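Local coordinates for BB_2cx5_001 (PDB 3RI0), which serves as a computationally designed scaffold for presenting a grafted linear HIV epitope to antibodies, built on a Thermus thermophilus protein with an aminoacyl-tRNA editing domain fold, at residues 7-12 against 95-100; 102-107 against 125-130. The protein carries 6 engineered substitutions. One frame throughout, in Å; residues are numbered along the deposited sequence.

In the fold
Starting at the N terminus, helix 4-15 supplies the first side of contact 1, and the chain then runs through three helices and several sheet strands before residues 95-100, at and just past the end of helix 88-95, close that long loop. The same connection carries on to 102-107, where contact 2 opens; strand 113-116 follows, and 125-130, strand 125-128 and the turn after it, closes a much shorter loop. The two contacts thus follow one another in series, neither enclosing nor crossing the other. In space they adjoin, their centres about 7 Å apart: Arg8 lies against Gly106, and Val9 packs on Gly129. Together they tie the N-terminal helix, the 96-112 connection and the central mixed sheet of the editing-domain fold.

Contact 1. Residues 7-12 against 95-100; sequences RRVQGA and TGFAAG. Engineered in segment 95-100: Ala99 (natural residue Ile).
Phe97 reaches out from the loop after helix 88-95 and meets Arg8 and Val9 on the N-terminal helix 4-15 of this protein, which has the aminoacyl-tRNA editing domain fold, a helix-to-loop contact carried by side chains. The far end of the ring does the touching. Arg8 runs past it with its aliphatic part first: CG lies 3.7 Å from Phe97 CZ, and CD follows at 4.0 Å from the same atom. With CG anti to the backbone N (chi1 -180°) and a bend further out at chi3, the chain brings NH1 obliquely to the same end of the ring, whose CZ lies at the edge of the guanidinium, near its plane; Arg8 NH1 sits 3.7 Å from Phe97 CZ. The two planes stand 50° apart, so this is neither a flat stack nor a T-shape. Val9 adds an apolar touch through its CG2 branch, 3.8 Å from Phe97 CE2; the ring also rests on Pro103, and Arg8 reaches Asn108. Behind the ring, Gly96 leaves the helix with positive phi, and the turn is an ST turn. Thr95 OG1, which is also hydrogen-bonded to Val91 O, accepts from Phe97 N at 3.1 Å with an N-H...O angle of 153°.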
loop_
_atom_site.group_PDB
_atom_site.type_symbol
_atom_site.label_atom_id
_atom_site.label_comp_id
_atom_site.label_asym_id
_atom_site.label_seq_id
_atom_site.Cartn_x
_atom_site.Cartn_y
_atom_site.Cartn_z
ATOM N N ARG A 7 1.927 -10.638 -11.443
ATOM C CA ARG A 7 1.212 -11.907 -11.435
ATOM C C ARG A 7 0.888 -12.365 -10.021
ATOM O O ARG A 7 -0.197 -12.884 -9.763
ATOM C CB ARG A 7 2.034 -13.007 -12.108
ATOM C CG ARG A 7 2.147 -12.920 -13.621
ATOM C CD ARG A 7 2.459 -14.301 -14.190
ATOM N NE ARG A 7 3.470 -14.276 -15.242
ATOM C CZ ARG A 7 4.779 -14.363 -15.031
ATOM N NH1 ARG A 7 5.252 -14.480 -13.793
ATOM N NH2 ARG A 7 5.618 -14.345 -16.061
ATOM N N ARG A 8 1.838 -12.178 -9.111
ATOM C CA ARG A 8 1.645 -12.582 -7.730
ATOM C C ARG A 8 0.534 -11.784 -7.068
ATOM O O ARG A 8 -0.308 -12.339 -6.368
ATOM C CB ARG A 8 2.945 -12.424 -6.931
ATOM C CG ARG A 8 2.781 -12.840 -5.480
ATOM C CD ARG A 8 4.074 -13.362 -4.905
ATOM N NE ARG A 8 3.832 -14.447 -3.961
ATOM C CZ ARG A 8 3.678 -14.284 -2.652
ATOM N NH1 ARG A 8 3.746 -13.072 -2.112
ATOM N NH2 ARG A 8 3.450 -15.342 -1.880
ATOM N N VAL A 9 0.530 -10.475 -7.292
ATOM C CA VAL A 9 -0.505 -9.630 -6.708
ATOM C C VAL A 9 -1.862 -9.969 -7.333
ATOM O O VAL A 9 -2.887 -9.936 -6.651
ATOM C CB VAL A 9 -0.206 -8.120 -6.918
ATOM C CG1 VAL A 9 -1.387 -7.289 -6.433
ATOM C CG2 VAL A 9 1.065 -7.718 -6.147
ATOM N N GLN A 10 -1.870 -10.314 -8.617
ATOM C CA GLN A 10 -3.120 -10.652 -9.281
ATOM C C GLN A 10 -3.695 -11.927 -8.672
ATOM O O GLN A 10 -4.878 -11.985 -8.349
ATOM C CB GLN A 10 -2.907 -10.846 -10.782
ATOM C CG GLN A 10 -4.184 -11.135 -11.550
ATOM C CD GLN A 10 -5.177 -10.003 -11.459
ATOM O OE1 GLN A 10 -4.926 -8.908 -11.958
ATOM N NE2 GLN A 10 -6.314 -10.254 -10.813
ATOM N N GLY A 11 -2.854 -12.948 -8.509
ATOM C CA GLY A 11 -3.309 -14.198 -7.914
ATOM C C GLY A 11 -3.826 -13.967 -6.510
ATOM O O GLY A 11 -4.807 -14.591 -6.074
ATOM N N ALA A 12 -3.169 -13.062 -5.793
ATOM C CA ALA A 12 -3.570 -12.730 -4.423
ATOM C C ALA A 12 -4.952 -12.078 -4.428
ATOM O O ALA A 12 -5.784 -12.387 -3.580
ATOM C CB ALA A 12 -2.544 -11.780 -3.778
ATOM N N THR A 95 6.240 -8.991 4.073
ATOM C CA THR A 95 5.281 -8.785 2.997
ATOM C C THR A 95 5.421 -9.750 1.831
ATOM O O THR A 95 4.430 -10.101 1.191
ATOM C CB THR A 95 5.373 -7.340 2.452
ATOM O OG1 THR A 95 6.569 -7.189 1.682
ATOM C CG2 THR A 95 5.427 -6.359 3.586
ATOM N N GLY A 96 6.643 -10.175 1.544
ATOM C CA GLY A 96 6.847 -11.094 0.434
ATOM C C GLY A 96 7.160 -10.324 -0.824
ATOM O O GLY A 96 7.188 -10.900 -1.915
ATOM N N PHE A 97 7.384 -9.016 -0.667
ATOM C CA PHE A 97 7.730 -8.142 -1.786
ATOM C C PHE A 97 8.883 -7.211 -1.410
ATOM O O PHE A 97 9.175 -7.029 -0.226
ATOM C CB PHE A 97 6.517 -7.315 -2.221
ATOM C CG PHE A 97 5.353 -8.141 -2.661
ATOM C CD1 PHE A 97 4.408 -8.580 -1.737
ATOM C CD2 PHE A 97 5.205 -8.493 -3.995
ATOM C CE1 PHE A 97 3.327 -9.351 -2.138
ATOM C CE2 PHE A 97 4.125 -9.266 -4.408
ATOM C CZ PHE A 97 3.184 -9.696 -3.478
ATOM N N ALA A 98 9.533 -6.619 -2.411
ATOM C CA ALA A 98 10.653 -5.717 -2.157
ATOM C C ALA A 98 10.213 -4.277 -1.911
ATOM O O ALA A 98 9.291 -3.780 -2.570
ATOM C CB ALA A 98 11.633 -5.762 -3.323
ATOM N N ALA A 99 10.877 -3.620 -0.956
ATOM C CA ALA A 99 10.592 -2.226 -0.601
ATOM C C ALA A 99 10.538 -1.401 -1.868
ATOM O O ALA A 99 11.331 -1.626 -2.784
ATOM C CB ALA A 99 11.680 -1.687 0.318
ATOM N N GLY A 100 9.612 -0.451 -1.923
ATOM C CA GLY A 100 9.467 0.365 -3.112
ATOM C C GLY A 100 8.300 -0.134 -3.941
ATOM O O GLY A 100 7.731 0.617 -4.733
#

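Contact 2. Residues 102-107 against 125-130; sequences VPPVGH and VWAAGG
Ala128 has more of its surface buried here than any other residue of the two segments, and it meets the loop with both its methyl and its carbonyl. The methyl points at the loop and puts Ala128 CB 3.5 Å from Val102 O. Ala128 O is met by Pro103, whose CB lies 3.3 Å away and whose CA makes a CA-H...O contact at 3.5 Å, with an angle of 122° at the hydrogen. A single water completes the join: it donates to Val102 O and accepts from Ala128 N, at 3.0 Å each, so the backbone N-H of Ala128 is satisfied through the water. Strand 125-128 belongs to the mixed sheet of the editing-domain fold, lying between strands 47-54 and 134-138, and the proline loop packs across its C-terminal end. Pro104, next along the loop, meets Ala127, one residue earlier in the strand, its ring carbons CD and CG against the Ala127 methyl, with Pro104 CD 3.8 Å from Ala127 CB; Phe136 of the neighbouring strand touches both residues. On the loop side, Pro103 O is held by His107, whose NE2 donates from the ring plane over 2.6 Å with an N-H...O angle of 156°, while approaching 31° out of the carbonyl plane.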
loop_
_atom_site.group_PDB
_atom_site.type_symbol
_atom_site.label_atom_id
_atom_site.label_comp_id
_atom_site.label_asym_id
_atom_site.label_seq_id
_atom_site.Cartn_x
_atom_site.Cartn_y
_atom_site.Cartn_z
ATOM N N VAL A 102 5.801 -2.564 -2.375
ATOM C CA VAL A 102 4.886 -3.279 -1.485
ATOM C C VAL A 102 3.391 -3.045 -1.773
ATOM O O VAL A 102 2.912 -1.903 -1.769
ATOM C CB VAL A 102 5.134 -2.905 0.000
ATOM C CG1 VAL A 102 4.164 -3.677 0.900
ATOM C CG2 VAL A 102 6.570 -3.198 0.386
ATOM N N PRO A 103 2.641 -4.130 -2.037
ATOM C CA PRO A 103 1.202 -4.050 -2.313
ATOM C C PRO A 103 0.459 -4.108 -0.974
ATOM O O PRO A 103 1.041 -4.488 0.035
ATOM C CB PRO A 103 0.959 -5.288 -3.155
ATOM C CG PRO A 103 1.887 -6.292 -2.505
ATOM C CD PRO A 103 3.161 -5.481 -2.332
ATOM N N PRO A 104 -0.832 -3.730 -0.946
ATOM C CA PRO A 104 -1.586 -3.769 0.316
ATOM C C PRO A 104 -2.199 -5.134 0.653
ATOM O O PRO A 104 -2.973 -5.249 1.606
ATOM C CB PRO A 104 -2.646 -2.694 0.104
ATOM C CG PRO A 104 -2.966 -2.859 -1.371
ATOM C CD PRO A 104 -1.592 -3.030 -2.002
ATOM N N VAL A 105 -1.863 -6.159 -0.127
ATOM C CA VAL A 105 -2.381 -7.509 0.098
ATOM C C VAL A 105 -1.370 -8.526 -0.418
ATOM O O VAL A 105 -0.378 -8.148 -1.044
ATOM C CB VAL A 105 -3.720 -7.756 -0.652
ATOM C CG1 VAL A 105 -4.839 -6.919 -0.020
ATOM C CG2 VAL A 105 -3.555 -7.435 -2.134
ATOM N N GLY A 106 -1.630 -9.810 -0.167
ATOM C CA GLY A 106 -0.722 -10.856 -0.613
ATOM C C GLY A 106 0.527 -10.996 0.246
ATOM O O GLY A 106 1.568 -11.426 -0.238
ATOM N N HIS A 107 0.442 -10.641 1.520
ATOM C CA HIS A 107 1.607 -10.724 2.393
ATOM C C HIS A 107 1.797 -12.089 3.034
ATOM O O HIS A 107 0.827 -12.801 3.285
ATOM C CB HIS A 107 1.503 -9.654 3.483
ATOM C CG HIS A 107 1.415 -8.255 2.954
ATOM N ND1 HIS A 107 1.119 -7.176 3.755
ATOM C CD2 HIS A 107 1.606 -7.759 1.708
ATOM C CE1 HIS A 107 1.131 -6.072 3.023
ATOM N NE2 HIS A 107 1.423 -6.399 1.780
ATOM N N VAL A 125 -8.727 4.711 -6.053
ATOM C CA VAL A 125 -7.303 4.928 -5.807
ATOM C C VAL A 125 -6.492 3.829 -6.497
ATOM O O VAL A 125 -7.043 2.796 -6.894
ATOM C CB VAL A 125 -6.989 4.916 -4.281
ATOM C CG1 VAL A 125 -7.564 6.155 -3.608
ATOM C CG2 VAL A 125 -7.576 3.679 -3.640
ATOM N N TRP A 126 -5.189 4.061 -6.642
ATOM C CA TRP A 126 -4.293 3.097 -7.275
ATOM C C TRP A 126 -3.204 2.632 -6.307
ATOM O O TRP A 126 -2.417 3.444 -5.797
ATOM C CB TRP A 126 -3.649 3.709 -8.518
ATOM C CG TRP A 126 -4.633 4.078 -9.588
ATOM C CD1 TRP A 126 -5.400 5.211 -9.655
ATOM C CD2 TRP A 126 -4.987 3.291 -10.727
ATOM N NE1 TRP A 126 -6.206 5.175 -10.765
ATOM C CE2 TRP A 126 -5.974 4.006 -11.443
ATOM C CE3 TRP A 126 -4.571 2.044 -11.212
ATOM C CZ2 TRP A 126 -6.546 3.518 -12.626
ATOM C CZ3 TRP A 126 -5.135 1.557 -12.384
ATOM C CH2 TRP A 126 -6.118 2.295 -13.079
ATOM N N ALA A 127 -3.155 1.323 -6.072
ATOM C CA ALA A 127 -2.178 0.726 -5.171
ATOM C C ALA A 127 -1.086 0.029 -5.961
ATOM O O ALA A 127 -1.276 -0.316 -7.126
ATOM C CB ALA A 127 -2.864 -0.281 -4.246
ATOM N N ALA A 128 0.049 -0.199 -5.313
ATOM C CA ALA A 128 1.190 -0.843 -5.956
ATOM C C ALA A 128 0.941 -2.324 -6.292
ATOM O O ALA A 128 0.292 -3.047 -5.539
ATOM C CB ALA A 128 2.417 -0.703 -5.070
ATOM N N GLY A 129 1.467 -2.764 -7.430
ATOM C CA GLY A 129 1.272 -4.137 -7.855
ATOM C C GLY A 129 2.473 -5.066 -7.729
ATOM O O GLY A 129 2.594 -6.018 -8.505
ATOM N N GLY A 130 3.355 -4.813 -6.765
ATOM C CA GLY A 130 4.511 -5.681 -6.589
ATOM C C GLY A 130 5.836 -5.068 -7.021
ATOM O O GLY A 130 6.908 -5.572 -6.670
HETATM O O HOH W 1 0.675 -0.014 -2.395
#